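Local coordinates for protein transcriptional repressor, TetR family (Thermus thermophilus, PDB 3ANP) that probably binds operator DNA to repress genes of fatty acid degradation and holds an acyl-CoA ligand, here a lauroyl-CoA, in its pocket, at residues Thr33-Ala38 against Gly44-Tyr49. Sequence-based numbering, arbitrary orientation.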
loop_
_atom_site.group_PDB
_atom_site.type_symbol
_atom_site.label_atom_id
_atom_site.label_comp_id
_atom_site.label_asym_id
_atom_site.label_seq_id
_atom_site.Cartn_x
_atom_site.Cartn_y
_atom_site.Cartn_z
ATOM N N THR A 33 2.622 -18.997 25.082
ATOM C CA THR A 33 3.050 -19.797 26.225
ATOM C C THR A 33 4.576 -19.736 26.424
ATOM O O THR A 33 5.049 -19.689 27.561
ATOM C CB THR A 33 2.585 -21.281 26.095
ATOM O OG1 THR A 33 1.150 -21.336 26.110
ATOM C CG2 THR A 33 3.107 -22.117 27.264
ATOM N N GLU A 34 5.341 -19.731 25.329
ATOM C CA GLU A 34 6.803 -19.641 25.424
ATOM C C GLU A 34 7.206 -18.272 25.950
ATOM O O GLU A 34 8.112 -18.162 26.783
ATOM C CB GLU A 34 7.468 -19.861 24.056
ATOM C CG GLU A 34 7.322 -21.268 23.512
ATOM C CD GLU A 34 7.953 -21.428 22.133
ATOM O OE1 GLU A 34 7.795 -20.513 21.295
ATOM O OE2 GLU A 34 8.587 -22.475 21.876
ATOM N N ILE A 35 6.548 -17.226 25.445
ATOM C CA ILE A 35 6.826 -15.872 25.897
ATOM C C ILE A 35 6.548 -15.752 27.395
ATOM O O ILE A 35 7.375 -15.229 28.152
ATOM C CB ILE A 35 5.965 -14.828 25.123
ATOM C CG1 ILE A 35 6.434 -14.746 23.661
ATOM C CG2 ILE A 35 6.090 -13.450 25.769
ATOM C CD1 ILE A 35 5.555 -13.849 22.799
ATOM N N ALA A 36 5.386 -16.237 27.823
ATOM C CA ALA A 36 4.992 -16.192 29.228
ATOM C C ALA A 36 6.040 -16.891 30.098
ATOM O O ALA A 36 6.497 -16.341 31.116
ATOM C CB ALA A 36 3.639 -16.865 29.411
ATOM N N LYS A 37 6.423 -18.096 29.695
ATOM C CA LYS A 37 7.420 -18.855 30.445
ATOM C C LYS A 37 8.729 -18.077 30.535
ATOM O O LYS A 37 9.327 -17.987 31.606
ATOM C CB LYS A 37 7.675 -20.215 29.790
ATOM C CG LYS A 37 8.586 -21.141 30.603
ATOM C CD LYS A 37 8.767 -22.499 29.930
ATOM C CE LYS A 37 9.437 -23.516 30.862
ATOM N NZ LYS A 37 10.827 -23.136 31.256
ATOM N N ALA A 38 9.169 -17.509 29.414
ATOM C CA ALA A 38 10.421 -16.750 29.402
ATOM C C ALA A 38 10.372 -15.496 30.271
ATOM O O ALA A 38 11.393 -15.093 30.832
ATOM C CB ALA A 38 10.798 -16.368 27.965
ATOM N N GLY A 44 -2.138 -16.257 30.684
ATOM C CA GLY A 44 -3.205 -15.285 30.837
ATOM C C GLY A 44 -2.680 -13.872 31.054
ATOM O O GLY A 44 -3.250 -12.903 30.556
ATOM N N THR A 45 -1.592 -13.745 31.804
ATOM C CA THR A 45 -1.002 -12.433 32.075
ATOM C C THR A 45 -0.367 -11.850 30.803
ATOM O O THR A 45 -0.437 -10.647 30.554
ATOM C CB THR A 45 0.055 -12.538 33.199
ATOM O OG1 THR A 45 -0.611 -12.832 34.424
ATOM C CG2 THR A 45 0.844 -11.234 33.354
ATOM N N PHE A 46 0.245 -12.704 29.998
ATOM C CA PHE A 46 0.833 -12.233 28.754
ATOM C C PHE A 46 -0.260 -11.563 27.915
ATOM O O PHE A 46 -0.051 -10.482 27.377
ATOM C CB PHE A 46 1.414 -13.380 27.935
ATOM C CG PHE A 46 1.681 -12.999 26.505
ATOM C CD1 PHE A 46 2.798 -12.229 26.176
ATOM C CD2 PHE A 46 0.758 -13.308 25.505
ATOM C CE1 PHE A 46 2.989 -11.763 24.872
ATOM C CE2 PHE A 46 0.935 -12.847 24.201
ATOM C CZ PHE A 46 2.050 -12.072 23.883
ATOM N N PHE A 47 -1.420 -12.206 27.796
ATOM C CA PHE A 47 -2.502 -11.623 27.001
ATOM C C PHE A 47 -3.094 -10.359 27.594
ATOM O O PHE A 47 -3.647 -9.524 26.865
ATOM C CB PHE A 47 -3.603 -12.661 26.730
ATOM C CG PHE A 47 -3.223 -13.663 25.677
ATOM C CD1 PHE A 47 -2.918 -13.238 24.377
ATOM C CD2 PHE A 47 -3.127 -15.021 25.984
ATOM C CE1 PHE A 47 -2.520 -14.154 23.396
ATOM C CE2 PHE A 47 -2.729 -15.948 25.010
ATOM C CZ PHE A 47 -2.426 -15.512 23.716
ATOM N N ASN A 48 -2.978 -10.200 28.909
ATOM C CA ASN A 48 -3.487 -8.993 29.541
ATOM C C ASN A 48 -2.647 -7.811 29.094
ATOM O O ASN A 48 -3.157 -6.706 28.930
ATOM C CB ASN A 48 -3.450 -9.101 31.075
ATOM C CG ASN A 48 -4.507 -10.038 31.613
ATOM O OD1 ASN A 48 -5.595 -10.136 31.050
ATOM N ND2 ASN A 48 -4.204 -10.718 32.710
ATOM N N TYR A 49 -1.359 -8.050 28.877
ATOM C CA TYR A 49 -0.458 -6.977 28.448
ATOM C C TYR A 49 -0.418 -6.790 26.930
ATOM O O TYR A 49 -0.340 -5.658 26.445
ATOM C CB TYR A 49 0.952 -7.248 28.983
ATOM C CG TYR A 49 1.080 -6.886 30.455
ATOM C CD1 TYR A 49 1.540 -5.626 30.842
ATOM C CD2 TYR A 49 0.675 -7.779 31.451
ATOM C CE1 TYR A 49 1.593 -5.252 32.188
ATOM C CE2 TYR A 49 0.728 -7.424 32.799
ATOM C CZ TYR A 49 1.188 -6.157 33.157
ATOM O OH TYR A 49 1.246 -5.791 34.475
#
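Helices 32-39 and 43-49 come closest at Ala36 and Phe46, whose CA atoms are 5.8 Å apart. Residues 33-38 lie on the first of these helices and residues 44-49 on the other. Each segment keeps its own helical bonds, such as Lys37 N to Thr33 O and Asn48 N to Gly44 O. Five residues join the segments, and together they form the helix-turn-helix predicted for this TetR-family repressor. As in other TetR-family proteins, helix 43-49 is probably the recognition helix.

Side-chain contact rests on Ile35, Ala36 and Phe46, all buried. Phe46 holds CG anti to its backbone N (chi1 164°), which swings the ring out toward helix 32-39, where it crosses Ile35 at a slant. The CG2 branch of Ile35 meets the ring obliquely, 3.5 Å from Phe46 CD1 and close to CE1 as well. The other branch reaches farther along the same side of the ring. Its Ile35 CD1 lies 3.9 Å from Phe46 CE1 and slightly farther from CZ. Ala36 adds a looser touch at the base of the side chain, CB to Phe46 CB at 4.4 Å. Within helix 43-49, Phe46 CD2 sits 3.8 Å above the plane of the Phe47 ring, over its centre.

Helix 3-25 completes this small core: Ala18 and Phe22 touch Ile35, and Ile14 touches Phe46. Ala32 also meets Phe46, while Val41 in the turn packs on Ala36. An alanine in place of Ile35 would probably leave a gap beside CD1, CE1 and CZ of Phe46 and lose packing against Ala18 and Phe22 of helix 3-25.

The chemistry across the pair is wholly apolar, carbon against carbon. The packing is consistent with apolar burial holding the two helices of the predicted helix-turn-helix together.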